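Side-chain contacts in antifreeze protein (Marinomonas primoryensis, PDB 3P4G), which binds to ice, probably through ordered, clathrate-like surface waters, using a right-handed beta-helix whose turns depend on bound calcium: residues D219-A224 / G229-G234; D238-Q243 / A250-G255; N38-T43 / A48-L53; V59-N64 / A75-G80. All blocks are in the same frame, centred on the assembly; numbering follows the deposited sequence. Where two conformers were deposited one is given.

Interaction 1 (D219-A224 / G229-G234); sequences DTIIIA and GNIQGG. With CA (calcium ion), chain N; CA (calcium ion), chain M; CA (calcium ion), chain O.
D219 and G233 meet through a shared calcium ion, that of chain N. D219 OD2 and the carbonyl G233 O each lie 2.4 Å from this metal, which spans the gap between the two segments. The other carboxylate oxygen, D219 OD1, stands 2.3 Å from the calcium ion of chain M. One aspartate therefore bridges two successive metals, and the two bonds fix the rotation of its carboxylate. G215, G217, T235 and D238 complete the site of the chain N ion.

Deeper in the core the side chains that meet are apolar. I231 lies alongside both I221 and I223, pointing the opposite way, and offers a different branch to each. Its CG2 lies 4.1 Å from I221 CD1, and its CD1 lies 4.0 Å from I223 CG1. The split follows from chi1 of I231 (-61°): CG2 is anti to the backbone N, while CG1 stands beside that N and carries CD1 on, nearly extended, to I223. I221 CD1 also rests against the backbone carbonyl Q232 O. L208 and V240 pack against I231 as well.

A second shell steadies the metal-binding turn. In one of its two deposited conformers, Q232 OE1 accepts a hydrogen bond from G234 N at 2.8 Å, with the donor in the carbonyl plane and on a lone pair. G234, at a positive phi, then turns its own carbonyl to the calcium ion of chain O.

Strands 220-223 and 230-232 run at 161° to each other, with 9.8 Å between their axes. Near-antiparallel walls around an aliphatic core, edged by a file of calcium-binding turns, are the hallmark of this flattened, right-handed, calcium-binding beta-helix.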
loop_
_atom_site.group_PDB
_atom_site.type_symbol
_atom_site.label_atom_id
_atom_site.label_comp_id
_atom_site.label_asym_id
_atom_site.label_seq_id
_atom_site.Cartn_x
_atom_site.Cartn_y
_atom_site.Cartn_z
ATOM N N ASP A 219 -9.801 6.352 9.613
ATOM C CA ASP A 219 -9.459 5.396 8.557
ATOM C C ASP A 219 -10.463 4.271 8.377
ATOM O O ASP A 219 -11.182 3.907 9.329
ATOM C CB ASP A 219 -8.126 4.763 8.950
ATOM C CG ASP A 219 -7.057 5.821 9.230
ATOM O OD1 ASP A 219 -6.641 6.537 8.295
ATOM O OD2 ASP A 219 -6.606 5.893 10.362
ATOM N N THR A 220 -10.485 3.746 7.155
ATOM C CA THR A 220 -11.268 2.559 6.821
ATOM C C THR A 220 -10.328 1.428 6.458
ATOM O O THR A 220 -9.540 1.563 5.525
ATOM C CB THR A 220 -12.198 2.847 5.634
ATOM O OG1 THR A 220 -13.150 3.861 5.986
ATOM C CG2 THR A 220 -12.936 1.604 5.228
ATOM N N ILE A 221 -10.440 0.314 7.177
ATOM C CA ILE A 221 -9.626 -0.896 6.872
ATOM C C ILE A 221 -10.547 -2.056 6.652
ATOM O O ILE A 221 -11.355 -2.385 7.560
ATOM C CB ILE A 221 -8.710 -1.157 8.073
ATOM C CG1 ILE A 221 -7.625 -0.057 8.141
ATOM C CG2 ILE A 221 -8.050 -2.558 7.975
ATOM C CD1 ILE A 221 -7.025 0.042 9.571
ATOM N N ILE A 222 -10.399 -2.725 5.506
ATOM C CA ILE A 222 -11.202 -3.886 5.175
ATOM C C ILE A 222 -10.260 -5.058 4.828
ATOM O O ILE A 222 -9.392 -4.934 3.929
ATOM C CB ILE A 222 -12.078 -3.631 3.979
ATOM C CG1 ILE A 222 -13.067 -2.480 4.272
ATOM C CG2 ILE A 222 -12.897 -4.913 3.627
ATOM C CD1 ILE A 222 -13.824 -1.932 3.023
ATOM N N ILE A 223 -10.445 -6.167 5.531
ATOM C CA ILE A 223 -9.692 -7.421 5.263
ATOM C C ILE A 223 -10.701 -8.453 4.795
ATOM O O ILE A 223 -11.588 -8.879 5.576
ATOM C CB ILE A 223 -8.906 -7.962 6.498
ATOM C CG1 ILE A 223 -8.078 -6.861 7.221
ATOM C CG2 ILE A 223 -7.984 -9.178 6.081
ATOM C CD1 ILE A 223 -6.978 -6.144 6.366
ATOM N N ALA A 224 -10.603 -8.876 3.532
ATOM C CA ALA A 224 -11.553 -9.909 2.995
ATOM C C ALA A 224 -11.268 -11.322 3.504
ATOM O O ALA A 224 -12.196 -12.086 3.720
ATOM C CB ALA A 224 -11.514 -9.944 1.498
ATOM N N GLY A 229 -2.621 -11.648 12.017
ATOM C CA GLY A 229 -1.613 -10.654 12.426
ATOM C C GLY A 229 -2.272 -9.514 13.223
ATOM O O GLY A 229 -3.223 -9.745 13.984
ATOM N N ASN A 230 -1.810 -8.292 13.039
ATOM C CA ASN A 230 -2.259 -7.204 13.905
ATOM C C ASN A 230 -2.897 -6.117 13.095
ATOM O O ASN A 230 -2.406 -5.774 12.033
ATOM C CB ASN A 230 -1.083 -6.621 14.675
ATOM C CG ASN A 230 -0.429 -7.635 15.579
ATOM O OD1 ASN A 230 0.804 -7.686 15.687
ATOM N ND2 ASN A 230 -1.230 -8.449 16.224
ATOM N N ILE A 231 -3.957 -5.534 13.637
ATOM C CA ILE A 231 -4.557 -4.328 13.048
ATOM C C ILE A 231 -4.620 -3.261 14.156
ATOM O O ILE A 231 -5.137 -3.546 15.241
ATOM C CB ILE A 231 -6.007 -4.577 12.543
ATOM C CG1 ILE A 231 -6.065 -5.635 11.445
ATOM C CG2 ILE A 231 -6.669 -3.215 12.048
ATOM C CD1 ILE A 231 -7.508 -6.070 11.053
ATOM N N GLN A 232 -4.105 -2.055 13.872
ATOM C CA GLN A 232 -4.264 -0.901 14.752
ATOM C C GLN A 232 -5.080 0.147 13.992
ATOM O O GLN A 232 -4.699 0.500 12.882
ATOM C CB GLN A 232 -2.861 -0.347 15.119
ATOM C CG GLN A 232 -2.882 0.942 15.895
ATOM C CD GLN A 232 -3.668 0.821 17.196
ATOM O OE1 GLN A 232 -4.726 1.444 17.385
ATOM N NE2 GLN A 232 -3.131 0.008 18.113
ATOM N N GLY A 233 -6.181 0.619 14.565
ATOM C CA GLY A 233 -6.973 1.673 13.909
ATOM C C GLY A 233 -6.270 3.007 14.113
ATOM O O GLY A 233 -6.420 3.922 13.261
ATOM N N GLY A 234 -5.544 3.107 15.232
ATOM C CA GLY A 234 -4.840 4.345 15.634
ATOM C C GLY A 234 -5.823 5.350 16.233
ATOM O O GLY A 234 -6.999 5.007 16.497
HETATM CA CA CA N . -7.004 6.145 12.717
HETATM CA CA CA M . -4.608 7.509 8.906
HETATM CA CA CA O . -9.432 4.833 16.521
#

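Interaction 2 (D238-Q243 / A250-G255); sequences DIVRVQ and ANISLG. With CA (calcium ion), chain O; CA (calcium ion), chain N; CA (calcium ion), chain P.
L254 holds CG anti to its own carbonyl carbon (chi1 -60°) and sends CD1 straight on, which leaves CD2 as the branch turned to V240. V240 in turn places CG2 beside its backbone N, and CG2 meets L254 CD2 at 3.7 Å as the two side chains cross obliquely. This is one coil of the right-handed, calcium-binding beta-helix, with strands 239-242 and 251-253 facing each other across its interior.

Farther from the metals, I252 CD1 reaches V242 CG2 at 4.1 Å, while I252 CG2 lies more loosely beside V240 CG1. I231 of the preceding coil and L261 of the following one extend the same apolar core on the two flanks.

At the calcium edge D238 works as a bridge. Its OD2 is 2.3 Å from the calcium ion of chain O, which also takes L254 O, and its OD1 is 2.4 Å from the ion of chain N. L254 thus serves both layers, filling the core with its side chain and coordinating metal with its backbone.

G255 follows at backbone angles where a CB would jam against the preceding carbonyl and crowd the chain O ion; its own carbonyl atom, G255 O, sits 2.4 Å from the calcium ion of chain P.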
loop_
_atom_site.group_PDB
_atom_site.type_symbol
_atom_site.label_atom_id
_atom_site.label_comp_id
_atom_site.label_asym_id
_atom_site.label_seq_id
_atom_site.Cartn_x
_atom_site.Cartn_y
_atom_site.Cartn_z
ATOM N N ASP A 238 -12.343 5.301 13.502
ATOM C CA ASP A 238 -12.025 4.338 12.442
ATOM C C ASP A 238 -13.115 3.282 12.273
ATOM O O ASP A 238 -13.870 3.006 13.184
ATOM C CB ASP A 238 -10.721 3.635 12.816
ATOM C CG ASP A 238 -9.612 4.643 13.122
ATOM O OD1 ASP A 238 -9.235 5.373 12.158
ATOM O OD2 ASP A 238 -9.038 4.678 14.237
ATOM N N ILE A 239 -13.114 2.638 11.118
ATOM C CA ILE A 239 -13.968 1.465 10.924
ATOM C C ILE A 239 -13.092 0.322 10.363
ATOM O O ILE A 239 -12.323 0.528 9.386
ATOM C CB ILE A 239 -15.204 1.728 10.019
ATOM C CG1 ILE A 239 -15.973 0.396 9.906
ATOM C CG2 ILE A 239 -14.796 2.236 8.575
ATOM C CD1 ILE A 239 -17.481 0.583 9.516
ATOM N N VAL A 240 -13.150 -0.825 11.008
ATOM C CA VAL A 240 -12.400 -2.009 10.580
ATOM C C VAL A 240 -13.411 -3.087 10.283
ATOM O O VAL A 240 -14.318 -3.344 11.103
ATOM C CB VAL A 240 -11.412 -2.472 11.677
ATOM C CG1 VAL A 240 -10.692 -3.778 11.278
ATOM C CG2 VAL A 240 -10.336 -1.360 11.964
ATOM N N ARG A 241 -13.266 -3.733 9.131
ATOM C CA ARG A 241 -14.150 -4.840 8.819
ATOM C C ARG A 241 -13.279 -6.047 8.432
ATOM O O ARG A 241 -12.363 -5.900 7.612
ATOM C CB ARG A 241 -15.070 -4.486 7.673
ATOM C CG ARG A 241 -15.971 -5.654 7.182
ATOM C CD ARG A 241 -17.297 -5.124 6.731
ATOM N NE ARG A 241 -17.129 -4.283 5.560
ATOM C CZ ARG A 241 -17.032 -4.765 4.313
ATOM N NH1 ARG A 241 -17.091 -6.080 4.128
ATOM N NH2 ARG A 241 -16.853 -3.944 3.251
ATOM N N VAL A 242 -13.566 -7.188 9.039
ATOM C CA VAL A 242 -12.862 -8.456 8.710
ATOM C C VAL A 242 -13.917 -9.440 8.235
ATOM O O VAL A 242 -14.910 -9.736 8.939
ATOM C CB VAL A 242 -12.079 -9.073 9.900
ATOM C CG1 VAL A 242 -11.378 -10.427 9.488
ATOM C CG2 VAL A 242 -11.091 -8.066 10.489
ATOM N N GLN A 243 -13.709 -9.984 7.038
ATOM C CA GLN A 243 -14.755 -10.839 6.454
ATOM C C GLN A 243 -14.604 -12.343 6.627
ATOM O O GLN A 243 -15.556 -13.082 6.351
ATOM C CB GLN A 243 -14.880 -10.501 4.956
ATOM C CG GLN A 243 -15.201 -9.053 4.706
ATOM C CD GLN A 243 -15.580 -8.811 3.275
ATOM O OE1 GLN A 243 -14.727 -8.557 2.446
ATOM N NE2 GLN A 243 -16.884 -8.865 2.974
ATOM N N ALA A 250 -4.308 -13.266 16.537
ATOM C CA ALA A 250 -4.539 -11.970 15.973
ATOM C C ALA A 250 -4.793 -10.950 17.091
ATOM O O ALA A 250 -5.334 -11.288 18.146
ATOM C CB ALA A 250 -5.742 -12.009 15.080
ATOM N N ASN A 251 -4.413 -9.696 16.835
ATOM C CA ASN A 251 -4.776 -8.598 17.734
ATOM C C ASN A 251 -5.365 -7.457 16.942
ATOM O O ASN A 251 -4.724 -6.963 16.018
ATOM C CB ASN A 251 -3.552 -8.084 18.496
ATOM C CG ASN A 251 -3.928 -7.084 19.558
ATOM O OD1 ASN A 251 -4.292 -5.958 19.245
ATOM N ND2 ASN A 251 -3.884 -7.498 20.818
ATOM N N ILE A 252 -6.581 -7.057 17.294
ATOM C CA ILE A 252 -7.225 -5.911 16.603
ATOM C C ILE A 252 -7.482 -4.873 17.656
ATOM O O ILE A 252 -8.337 -5.089 18.537
ATOM C CB ILE A 252 -8.549 -6.318 15.880
ATOM C CG1 ILE A 252 -8.256 -7.390 14.834
ATOM C CG2 ILE A 252 -9.209 -5.085 15.168
ATOM C CD1 ILE A 252 -9.506 -8.092 14.246
ATOM N N SER A 253 -6.759 -3.752 17.549
ATOM C CA SER A 253 -6.920 -2.660 18.487
ATOM C C SER A 253 -7.376 -1.407 17.729
ATOM O O SER A 253 -6.745 -1.013 16.727
ATOM C CB SER A 253 -5.605 -2.454 19.197
ATOM O OG SER A 253 -5.371 -3.573 20.033
ATOM N N LEU A 254 -8.460 -0.795 18.199
ATOM C CA LEU A 254 -9.077 0.282 17.430
ATOM C C LEU A 254 -8.533 1.661 17.766
ATOM O O LEU A 254 -8.739 2.616 16.993
ATOM C CB LEU A 254 -10.600 0.252 17.570
ATOM C CG LEU A 254 -11.219 -1.066 17.072
ATOM C CD1 LEU A 254 -12.787 -1.070 17.125
ATOM C CD2 LEU A 254 -10.735 -1.470 15.664
ATOM N N GLY A 255 -7.811 1.740 18.879
ATOM C CA GLY A 255 -7.164 2.955 19.234
ATOM C C GLY A 255 -8.125 3.942 19.923
ATOM O O GLY A 255 -9.278 3.648 20.206
HETATM CA CA CA O . -9.432 4.833 16.521
HETATM CA CA CA N . -7.004 6.145 12.717
HETATM CA CA CA P . -11.653 3.528 20.401
#

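Interaction 3 (N38-T43 / A48-L53); sequences NNVAVT and ATLNVL. With CA (calcium ion), chain E; CA (calcium ion), chain F.
V40 and V52 make the tightest apolar fit here, with V40 CG2 and V52 CG1 3.7 Å apart and the two branched side chains passing at a slant. V52 presents CG1 because that methyl is anti to the carbonyl carbon (chi1 -76°); CG2 then occupies the crowded position between backbone N and carbonyl carbon.

L50 supplies the other bump. Its CD1 methyl points into the shallow hollow between V40 and V42, 4.3 Å from V40 CG1 and 4.5 Å from V42 CG2. Both valines hold CG1 anti to the backbone N, and each offers a different methyl to L50, so the leucine straddles the pair without coming close to either. The packing is thus close next to the metals and slacker away from them.

Beyond V52 the core gives way to calcium. V52 O is 2.3 Å from the ion of chain E, to which the side chain of N38 also binds from the opposite segment; D34, S36, A54 and D57 complete the site. Next to it N51 forms an Asx turn, its OD1 accepting from L53 N at 3.0 Å, with the donor tilted 30° from the carbonyl plane. L53 then directs its carbonyl to the calcium ion of chain F.

This is an early coil of the beta-helix. Strand 39-42 lies between strands 24-25 and 58-61, and V40 touches F25 on one flank and V59 on the other. Strand 50-51 begins the facing wall, where L50 packs on L77 of the next strand, 77-78.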
loop_
_atom_site.group_PDB
_atom_site.type_symbol
_atom_site.label_atom_id
_atom_site.label_comp_id
_atom_site.label_asym_id
_atom_site.label_seq_id
_atom_site.Cartn_x
_atom_site.Cartn_y
_atom_site.Cartn_z
ATOM N N ASN A 38 13.565 15.832 -25.136
ATOM C CA ASN A 38 14.110 14.662 -25.814
ATOM C C ASN A 38 13.135 13.526 -26.100
ATOM O O ASN A 38 12.145 13.335 -25.400
ATOM C CB ASN A 38 15.307 14.124 -25.027
ATOM C CG ASN A 38 16.444 15.111 -24.966
ATOM O OD1 ASN A 38 16.772 15.648 -23.902
ATOM N ND2 ASN A 38 17.091 15.348 -26.118
ATOM N N ASN A 39 13.446 12.750 -27.143
ATOM C CA ASN A 39 12.732 11.497 -27.421
ATOM C C ASN A 39 13.826 10.463 -27.638
ATOM O O ASN A 39 14.605 10.555 -28.605
ATOM C CB ASN A 39 11.815 11.575 -28.668
ATOM C CG ASN A 39 11.059 10.265 -28.902
ATOM O OD1 ASN A 39 10.520 9.675 -27.970
ATOM N ND2 ASN A 39 11.054 9.795 -30.118
ATOM N N VAL A 40 13.945 9.540 -26.688
ATOM C CA VAL A 40 15.005 8.538 -26.725
ATOM C C VAL A 40 14.366 7.184 -26.942
ATOM O O VAL A 40 13.499 6.780 -26.161
ATOM C CB VAL A 40 15.851 8.572 -25.434
ATOM C CG1 VAL A 40 16.998 7.452 -25.447
ATOM C CG2 VAL A 40 16.451 9.957 -25.249
ATOM N N ALA A 41 14.791 6.479 -28.005
ATOM C CA ALA A 41 14.278 5.156 -28.305
ATOM C C ALA A 41 15.431 4.186 -28.248
ATOM O O ALA A 41 16.383 4.324 -29.039
ATOM C CB ALA A 41 13.655 5.136 -29.749
ATOM N N VAL A 42 15.366 3.233 -27.332
ATOM C CA VAL A 42 16.393 2.178 -27.179
ATOM C C VAL A 42 15.746 0.804 -27.466
ATOM O O VAL A 42 14.861 0.353 -26.740
ATOM C CB VAL A 42 17.025 2.204 -25.738
ATOM C CG1 VAL A 42 18.096 1.098 -25.587
ATOM C CG2 VAL A 42 17.589 3.609 -25.418
ATOM N N THR A 43 16.155 0.135 -28.549
ATOM C CA THR A 43 15.549 -1.163 -28.884
ATOM C C THR A 43 16.179 -2.298 -28.061
ATOM O O THR A 43 15.579 -3.368 -27.937
ATOM C CB THR A 43 15.679 -1.531 -30.387
ATOM O OG1 THR A 43 17.052 -1.507 -30.741
ATOM C CG2 THR A 43 14.945 -0.546 -31.273
ATOM N N ALA A 48 24.602 2.055 -19.768
ATOM C CA ALA A 48 25.326 3.207 -19.167
ATOM C C ALA A 48 24.303 4.156 -18.591
ATOM O O ALA A 48 23.106 4.004 -18.811
ATOM C CB ALA A 48 26.167 3.953 -20.206
ATOM N N THR A 49 24.779 5.158 -17.869
ATOM C CA THR A 49 23.865 6.134 -17.324
ATOM C C THR A 49 23.161 6.872 -18.486
ATOM O O THR A 49 23.750 7.133 -19.548
ATOM C CB THR A 49 24.560 7.134 -16.370
ATOM O OG1 THR A 49 25.625 7.781 -17.062
ATOM C CG2 THR A 49 25.111 6.398 -15.148
ATOM N N LEU A 50 21.890 7.181 -18.261
ATOM C CA LEU A 50 21.047 7.842 -19.242
ATOM C C LEU A 50 20.354 8.966 -18.477
ATOM O O LEU A 50 19.584 8.733 -17.553
ATOM C CB LEU A 50 20.023 6.845 -19.847
ATOM C CG LEU A 50 19.361 7.232 -21.174
ATOM C CD1 LEU A 50 18.674 5.992 -21.788
ATOM C CD2 LEU A 50 18.361 8.363 -20.932
ATOM N N ASN A 51 20.638 10.190 -18.872
ATOM C CA ASN A 51 20.091 11.354 -18.195
ATOM C C ASN A 51 19.538 12.351 -19.223
ATOM O O ASN A 51 20.291 13.035 -19.928
ATOM C CB ASN A 51 21.213 11.986 -17.349
ATOM C CG ASN A 51 20.729 13.164 -16.434
ATOM O OD1 ASN A 51 19.626 13.685 -16.560
ATOM N ND2 ASN A 51 21.614 13.605 -15.542
ATOM N N VAL A 52 18.217 12.452 -19.276
ATOM C CA VAL A 52 17.624 13.319 -20.282
ATOM C C VAL A 52 17.436 14.761 -19.811
ATOM O O VAL A 52 16.990 15.620 -20.596
ATOM C CB VAL A 52 16.322 12.692 -20.894
ATOM C CG1 VAL A 52 16.687 11.554 -21.905
ATOM C CG2 VAL A 52 15.390 12.139 -19.819
ATOM N N LEU A 53 17.830 15.048 -18.557
ATOM C CA LEU A 53 18.046 16.429 -18.082
ATOM C C LEU A 53 16.752 17.250 -18.164
ATOM O O LEU A 53 15.642 16.714 -18.016
ATOM C CB LEU A 53 19.210 17.123 -18.869
ATOM C CG LEU A 53 20.591 16.463 -18.696
ATOM C CD1 LEU A 53 21.567 16.844 -19.808
ATOM C CD2 LEU A 53 21.208 16.810 -17.326
HETATM CA CA CA E . 15.906 16.954 -22.087
HETATM CA CA CA F . 13.376 15.974 -18.052
#

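Interaction 4 (V59-N64 / A75-G80); sequences VSIDGN and AVLDMG. With CA (calcium ion), chain F; CA (calcium ion), chain G.
M79 O sits 2.3 Å from the calcium ion of chain F, while the side chain of the same residue folds back into the core to meet V59. The site, completed by L53, G55, D57, T81 and D84, belongs to the row of calcium-binding turns along one edge of this right-handed beta-helix.

The thioether bends at every torsion, with CG beside the backbone N (chi1 -60°) and further turns of the same sense at chi2 and chi3. The curl brings both SD and CE against one flank of V59. M79 CE lies 3.7 Å from V59 CG2, and SD follows at 3.9 Å from the same methyl. L86 of the following strand also packs on V59 and M79. Shortening M79 to an alanine here would probably open a gap beside V59 and leave its CG2 methyl without the thioether that covers it.

One step farther into the coil, I61 and L77 reach toward each other tip to tip. I61 CD1 and L77 CD2 touch at 3.7 Å and close the width of the core between strands 58-61 and 77-78. V65 and L86 pack around L77, and V46 and V88 around I61.

Back at the metal edge, D78 shapes the chain as it leaves M79. Its OD1 accepts from G80 N at 2.9 Å in an Asx turn, the donor standing 45° out of the carboxylate plane. G80 has a positive phi, and its carbonyl atom, G80 O, ends 2.4 Å from the calcium ion of chain G.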
loop_
_atom_site.group_PDB
_atom_site.type_symbol
_atom_site.label_atom_id
_atom_site.label_comp_id
_atom_site.label_asym_id
_atom_site.label_seq_id
_atom_site.Cartn_x
_atom_site.Cartn_y
_atom_site.Cartn_z
ATOM N N VAL A 59 11.362 8.679 -22.875
ATOM C CA VAL A 59 12.366 7.610 -23.030
ATOM C C VAL A 59 11.636 6.251 -23.114
ATOM O O VAL A 59 10.746 5.956 -22.300
ATOM C CB VAL A 59 13.369 7.593 -21.849
ATOM C CG1 VAL A 59 14.263 6.360 -21.999
ATOM C CG2 VAL A 59 14.231 8.879 -21.773
ATOM N N SER A 60 12.017 5.436 -24.102
ATOM C CA SER A 60 11.372 4.147 -24.329
ATOM C C SER A 60 12.468 3.143 -24.582
ATOM O O SER A 60 13.306 3.329 -25.465
ATOM C CB SER A 60 10.424 4.202 -25.529
ATOM O OG SER A 60 9.489 5.253 -25.392
ATOM N N ILE A 61 12.461 2.096 -23.785
ATOM C CA ILE A 61 13.525 1.066 -23.749
ATOM C C ILE A 61 12.830 -0.283 -23.896
ATOM O O ILE A 61 11.943 -0.628 -23.101
ATOM C CB ILE A 61 14.311 1.153 -22.356
ATOM C CG1 ILE A 61 15.060 2.494 -22.213
ATOM C CG2 ILE A 61 15.285 -0.034 -22.121
ATOM C CD1 ILE A 61 15.208 3.002 -20.785
ATOM N N ASP A 62 13.187 -1.057 -24.922
ATOM C CA ASP A 62 12.533 -2.347 -25.115
ATOM C C ASP A 62 13.214 -3.435 -24.275
ATOM O O ASP A 62 12.630 -4.500 -24.036
ATOM C CB ASP A 62 12.613 -2.744 -26.575
ATOM C CG ASP A 62 11.829 -1.826 -27.462
ATOM O OD1 ASP A 62 10.819 -1.249 -26.987
ATOM O OD2 ASP A 62 12.204 -1.742 -28.640
ATOM N N GLY A 63 14.462 -3.187 -23.891
ATOM C CA GLY A 63 15.233 -4.125 -23.059
ATOM C C GLY A 63 15.194 -3.781 -21.581
ATOM O O GLY A 63 14.167 -3.284 -21.070
ATOM N N ASN A 64 16.330 -3.983 -20.912
ATOM C CA ASN A 64 16.442 -3.794 -19.458
ATOM C C ASN A 64 17.215 -2.529 -19.137
ATOM O O ASN A 64 18.108 -2.131 -19.900
ATOM C CB ASN A 64 17.218 -4.974 -18.833
ATOM C CG ASN A 64 16.573 -6.294 -19.123
ATOM O OD1 ASN A 64 15.357 -6.432 -18.995
ATOM N ND2 ASN A 64 17.396 -7.304 -19.489
ATOM N N ALA A 75 21.390 7.619 -9.589
ATOM C CA ALA A 75 20.447 7.036 -10.551
ATOM C C ALA A 75 21.223 6.553 -11.771
ATOM O O ALA A 75 22.140 7.241 -12.227
ATOM C CB ALA A 75 19.397 8.121 -11.006
ATOM N N VAL A 76 20.864 5.391 -12.303
ATOM C CA VAL A 76 21.327 4.970 -13.615
ATOM C C VAL A 76 20.550 5.727 -14.708
ATOM O O VAL A 76 21.156 6.254 -15.676
ATOM C CB VAL A 76 21.179 3.449 -13.777
ATOM C CG1 VAL A 76 21.527 3.011 -15.194
ATOM C CG2 VAL A 76 22.102 2.735 -12.712
ATOM N N LEU A 77 19.242 5.821 -14.519
ATOM C CA LEU A 77 18.387 6.484 -15.490
ATOM C C LEU A 77 17.736 7.669 -14.763
ATOM O O LEU A 77 17.048 7.465 -13.766
ATOM C CB LEU A 77 17.357 5.472 -15.997
ATOM C CG LEU A 77 16.211 5.937 -16.862
ATOM C CD1 LEU A 77 16.538 6.945 -17.895
ATOM C CD2 LEU A 77 15.660 4.664 -17.543
ATOM N N ASP A 78 17.999 8.886 -15.258
ATOM C CA ASP A 78 17.480 10.114 -14.634
ATOM C C ASP A 78 16.652 10.889 -15.665
ATOM O O ASP A 78 17.168 11.252 -16.749
ATOM C CB ASP A 78 18.685 10.907 -14.062
ATOM C CG ASP A 78 18.303 12.177 -13.338
ATOM O OD1 ASP A 78 17.125 12.533 -13.200
ATOM O OD2 ASP A 78 19.250 12.880 -12.902
ATOM N N MET A 79 15.370 11.072 -15.363
ATOM C CA MET A 79 14.438 11.738 -16.314
ATOM C C MET A 79 14.585 13.258 -16.134
ATOM O O MET A 79 14.189 14.051 -17.007
ATOM C CB MET A 79 12.995 11.286 -16.098
ATOM C CG MET A 79 12.803 9.762 -16.288
ATOM S SD MET A 79 13.263 9.159 -17.955
ATOM C CE MET A 79 11.984 9.858 -19.026
ATOM N N GLY A 80 15.198 13.637 -15.021
ATOM C CA GLY A 80 15.522 15.047 -14.701
ATOM C C GLY A 80 14.317 15.887 -14.346
ATOM O O GLY A 80 13.185 15.384 -14.088
HETATM CA CA CA F . 13.376 15.974 -18.052
HETATM CA CA CA G . 10.872 14.790 -14.096
#

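How the interactions relate
The four contacts lie within coils of one beta-helix, in two neighbouring pairs. Interactions 1 and 2 are adjacent, with centres 5 Å apart, and share the calcium ions of chains N and O. Probable hydrogen bonds join them, D219 N to D238 OD1 and G233 N to S253 O, both 2.8 Å. Interactions 3 and 4, with centres 6 Å apart, share the ion of chain F and are probably hydrogen-bonded along both walls, V42 N to S60 O and L50 O to D78 N. The two pairs lie on opposite sides of the chain's centre; nearest atoms of interactions 1 and 4 are about 31 Å apart, and intervening coils continue both walls between them.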